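Local coordinates for malonyl CoA-acyl carrier protein transacylase (PDB 4RR5) that transfers the malonyl group from malonyl-CoA to holo-acyl carrier protein, giving malonyl-ACP and free CoA for fatty acid biosynthesis, at residues P81-G86 with V249-I254; L271-R274 with N280-N283. All blocks are in the same frame, centred on the assembly; numbering follows the deposited sequence.

Contact 1 (P81-G86 with V249-I254)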
# COMPACT_ATOMS: atom_id res chain seq x y z
N PRO A 81 9.07 -3.58 15.17
CA PRO A 81 8.93 -2.23 14.61
C PRO A 81 8.66 -1.18 15.69
O PRO A 81 8.01 -1.48 16.69
CB PRO A 81 7.72 -2.37 13.69
CG PRO A 81 6.86 -3.35 14.41
CD PRO A 81 7.80 -4.31 15.13
N ASP A 82 9.17 0.03 15.49
CA ASP A 82 8.79 1.13 16.37
C ASP A 82 7.60 1.85 15.75
O ASP A 82 6.67 2.24 16.46
CB ASP A 82 9.96 2.09 16.58
CG ASP A 82 11.14 1.43 17.29
OD1 ASP A 82 11.03 1.20 18.52
OD2 ASP A 82 12.16 1.15 16.62
N TYR A 83 7.63 2.01 14.43
CA TYR A 83 6.53 2.61 13.68
C TYR A 83 6.13 1.74 12.50
O TYR A 83 6.99 1.10 11.88
CB TYR A 83 6.92 3.99 13.18
CG TYR A 83 7.62 4.82 14.21
CD1 TYR A 83 6.91 5.43 15.25
CD2 TYR A 83 9.00 5.02 14.17
CE1 TYR A 83 7.55 6.20 16.20
CE2 TYR A 83 9.65 5.79 15.12
CZ TYR A 83 8.91 6.38 16.13
OH TYR A 83 9.54 7.15 17.08
N VAL A 84 4.83 1.71 12.17
CA VAL A 84 4.37 1.06 10.95
C VAL A 84 3.56 2.00 10.03
O VAL A 84 2.90 2.94 10.49
CB VAL A 84 3.51 -0.19 11.25
CG1 VAL A 84 4.33 -1.22 11.99
CG2 VAL A 84 2.25 0.19 12.04
N ALA A 85 3.65 1.73 8.73
CA ALA A 85 2.83 2.39 7.72
C ALA A 85 2.75 1.46 6.50
O ALA A 85 3.51 0.50 6.41
CB ALA A 85 3.40 3.75 7.34
N GLY A 86 1.83 1.74 5.58
CA GLY A 86 1.72 0.92 4.38
C GLY A 86 1.07 1.70 3.27
O GLY A 86 0.21 2.54 3.52
N VAL A 249 8.29 11.99 5.96
CA VAL A 249 8.75 13.15 6.70
C VAL A 249 8.38 13.04 8.18
O VAL A 249 9.20 13.35 9.05
CB VAL A 249 8.16 14.46 6.14
CG1 VAL A 249 8.70 15.66 6.90
CG2 VAL A 249 8.45 14.59 4.66
N ASN A 250 7.15 12.60 8.45
CA ASN A 250 6.68 12.41 9.82
C ASN A 250 7.51 11.39 10.57
O ASN A 250 7.77 11.54 11.77
CB ASN A 250 5.22 11.98 9.84
CG ASN A 250 4.29 13.10 9.45
OD1 ASN A 250 4.72 14.13 8.93
ND2 ASN A 250 3.00 12.91 9.70
N LEU A 251 7.90 10.35 9.85
CA LEU A 251 8.73 9.29 10.39
C LEU A 251 10.06 9.86 10.83
O LEU A 251 10.40 9.80 12.01
CB LEU A 251 8.94 8.19 9.37
CG LEU A 251 7.77 7.24 9.14
CD1 LEU A 251 8.17 6.16 8.14
CD2 LEU A 251 7.34 6.63 10.47
N GLY A 252 10.79 10.42 9.87
CA GLY A 252 12.10 11.00 10.11
C GLY A 252 12.13 12.00 11.25
O GLY A 252 13.16 12.17 11.90
N GLU A 253 10.99 12.64 11.52
CA GLU A 253 10.96 13.71 12.51
C GLU A 253 10.37 13.30 13.86
O GLU A 253 10.63 13.96 14.87
CB GLU A 253 10.19 14.90 11.94
CG GLU A 253 10.92 15.54 10.76
CD GLU A 253 10.38 16.91 10.39
OE1 GLU A 253 9.14 17.09 10.37
OE2 GLU A 253 11.21 17.81 10.13
N ILE A 254 9.59 12.23 13.92
CA ILE A 254 9.12 11.78 15.22
C ILE A 254 10.16 10.89 15.90
O ILE A 254 9.97 10.48 17.05
CB ILE A 254 7.77 11.02 15.16
CG1 ILE A 254 7.88 9.78 14.26
CG2 ILE A 254 6.66 11.95 14.72
CD1 ILE A 254 6.64 8.90 14.28
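Tyr-83 does nearly all the touching from its strand, setting its side chain against Leu-251 and Ile-254 on segment 249-254 of helix 244-254. Just ahead of it in the chain, Asp-82 lays its CB against one face of the Tyr-83 ring, near the rim, while its OD2 accepts a hydrogen bond from the backbone N of Thr-3. The opposite face belongs to Ile-254: CD1 sits 3.8 Å from the centroid of the Tyr-83 ring and 26° off the normal, a CH-pi contact over the face. The methyl is displaced toward the rim, so that Ile-254 CD1 comes to 3.4 Å from Tyr-83 CE1. With CG1 between the backbone N and the carbonyl carbon (chi1 59°) and CD1 extended beyond it, the methyl is carried toward the ring. Beyond the ring, Tyr-83 OH ends 3.4 Å from Ile-254 O. At the root of the side chain Leu-251 takes over, its CD2 methyl 3.8 Å from Tyr-83 CB and oblique to the ring, the two side chains passing in opposite directions. Cutting Tyr-83 back to an alanine is likely to strip Ile-254 CD1 of the ring face it rests on and open a gap between strand and helix. Val-84 turns its side chain away from the helix and onto Val-215, whereas Ala-85 points back toward the helix and packs on Trp-244 and Thr-247 in its earlier turns. The strand finishes at Gly-86, which begins a GxSxG sequence containing Ser-88, probably the active-site serine. This is a helix packed against an outermost strand of a parallel sheet, the strand that leads into what is probably the nucleophile elbow of the acyltransferase fold.

Contact 2 (L271-R274 with N280-N283)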
# COMPACT_ATOMS: atom_id res chain seq x y z
N LEU A 271 11.39 5.77 -3.04
CA LEU A 271 10.74 7.03 -2.68
C LEU A 271 11.48 7.70 -1.52
O LEU A 271 11.78 8.89 -1.57
CB LEU A 271 9.27 6.81 -2.31
CG LEU A 271 8.36 6.45 -3.48
CD1 LEU A 271 6.98 6.11 -3.02
CD2 LEU A 271 8.32 7.60 -4.45
N CYS A 272 11.80 6.92 -0.49
CA CYS A 272 12.46 7.48 0.69
C CYS A 272 13.83 8.09 0.39
O CYS A 272 14.26 9.03 1.08
CB CYS A 272 12.62 6.41 1.76
SG CYS A 272 12.84 7.15 3.39
N LYS A 273 14.50 7.57 -0.63
CA LYS A 273 15.80 8.09 -1.03
C LYS A 273 15.70 9.58 -1.28
O LYS A 273 16.39 10.38 -0.64
CB LYS A 273 16.30 7.38 -2.29
CG LYS A 273 16.94 6.03 -2.04
CD LYS A 273 17.61 5.50 -3.30
CE LYS A 273 18.17 4.10 -3.07
NZ LYS A 273 18.99 3.66 -4.23
N ARG A 274 14.80 9.95 -2.18
CA ARG A 274 14.63 11.32 -2.60
C ARG A 274 13.65 12.11 -1.74
O ARG A 274 13.04 13.07 -2.22
CB ARG A 274 14.18 11.35 -4.06
CG ARG A 274 15.09 10.54 -4.97
CD ARG A 274 14.50 10.30 -6.36
NE ARG A 274 15.45 9.56 -7.18
CZ ARG A 274 16.31 10.12 -8.03
NH1 ARG A 274 16.31 11.44 -8.20
NH2 ARG A 274 17.15 9.36 -8.72
N ASN A 280 18.21 5.22 7.00
CA ASN A 280 18.80 3.96 6.57
C ASN A 280 17.74 3.03 6.02
O ASN A 280 16.71 2.80 6.65
CB ASN A 280 19.51 3.28 7.74
CG ASN A 280 20.48 4.20 8.43
OD1 ASN A 280 21.61 4.38 7.98
ND2 ASN A 280 20.04 4.80 9.53
N LEU A 281 18.02 2.48 4.84
CA LEU A 281 17.05 1.66 4.13
C LEU A 281 17.42 0.18 4.08
O LEU A 281 18.56 -0.18 3.74
CB LEU A 281 16.88 2.19 2.71
CG LEU A 281 16.87 3.73 2.60
CD1 LEU A 281 16.75 4.17 1.14
CD2 LEU A 281 15.78 4.36 3.47
N LYS A 282 16.47 -0.69 4.42
CA LYS A 282 16.56 -2.09 4.03
C LYS A 282 15.33 -2.54 3.26
O LYS A 282 14.22 -2.03 3.47
CB LYS A 282 16.77 -3.02 5.23
CG LYS A 282 17.37 -2.38 6.44
CD LYS A 282 17.80 -3.45 7.45
CE LYS A 282 19.12 -4.10 7.06
NZ LYS A 282 20.24 -3.11 7.09
N ASN A 283 15.53 -3.48 2.35
CA ASN A 283 14.45 -4.11 1.62
C ASN A 283 14.33 -5.57 1.99
O ASN A 283 15.16 -6.40 1.59
CB ASN A 283 14.68 -3.95 0.12
CG ASN A 283 14.64 -2.53 -0.30
OD1 ASN A 283 15.67 -1.91 -0.55
ND2 ASN A 283 13.43 -1.97 -0.35
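Leu-281 reaches from its strand to the end of helix 267-273 and divides its two methyls between neighbouring helix residues. CD1 lies 3.7 Å from Lys-273 CG, so the lysine is met at the root of its aliphatic chain, well short of the ammonium. The other methyl, CD2, comes to 4.1 Å from Cys-272 SG and is about as far from the CB of the same cysteine. The sulfur is set anti to the backbone N (chi1 -159°), which brings it alongside that methyl. No hydrogen bond crosses between 271-274 and 280-283, and the contact is small and apolar.

One shell out, Tyr-259 of strand 258-262 touches both Cys-272 and Leu-281 and takes backbone bonds with Asn-280 and Lys-282 that hold the strand in its sheet, and Met-248 of helix 244-254 also packs on the cysteine. Asn-283 ND2 donates a hydrogen bond to Thr-269 OG1, a polar tie from the strand to an earlier turn of helix 267-273. Helix 267-273 is thus packed on the second strand of a right-handed beta-alpha-beta crossover, strand 258-262, helix 267-273, strand 280-284, at one edge of the parallel sheet.

From the N terminus, strand 3-7 comes first and takes an inner place in the parallel sheet, whose order is 83-86, 3-7, 258-262, 280-284. Contact 1 then closes a very long loop: 162 residues, among them every strand of the five-stranded mixed sheet, lie between strand 83-86 and segment 249-254. Contact 2 follows in series, closing a five-residue connection, so the two neither nest nor cross. Each involves an outermost strand of the one sheet. Their centres are 13 Å apart and their nearest atoms about 7 Å, without touching; Met-248 of helix 244-254 bridges toward contact 2 through Cys-272.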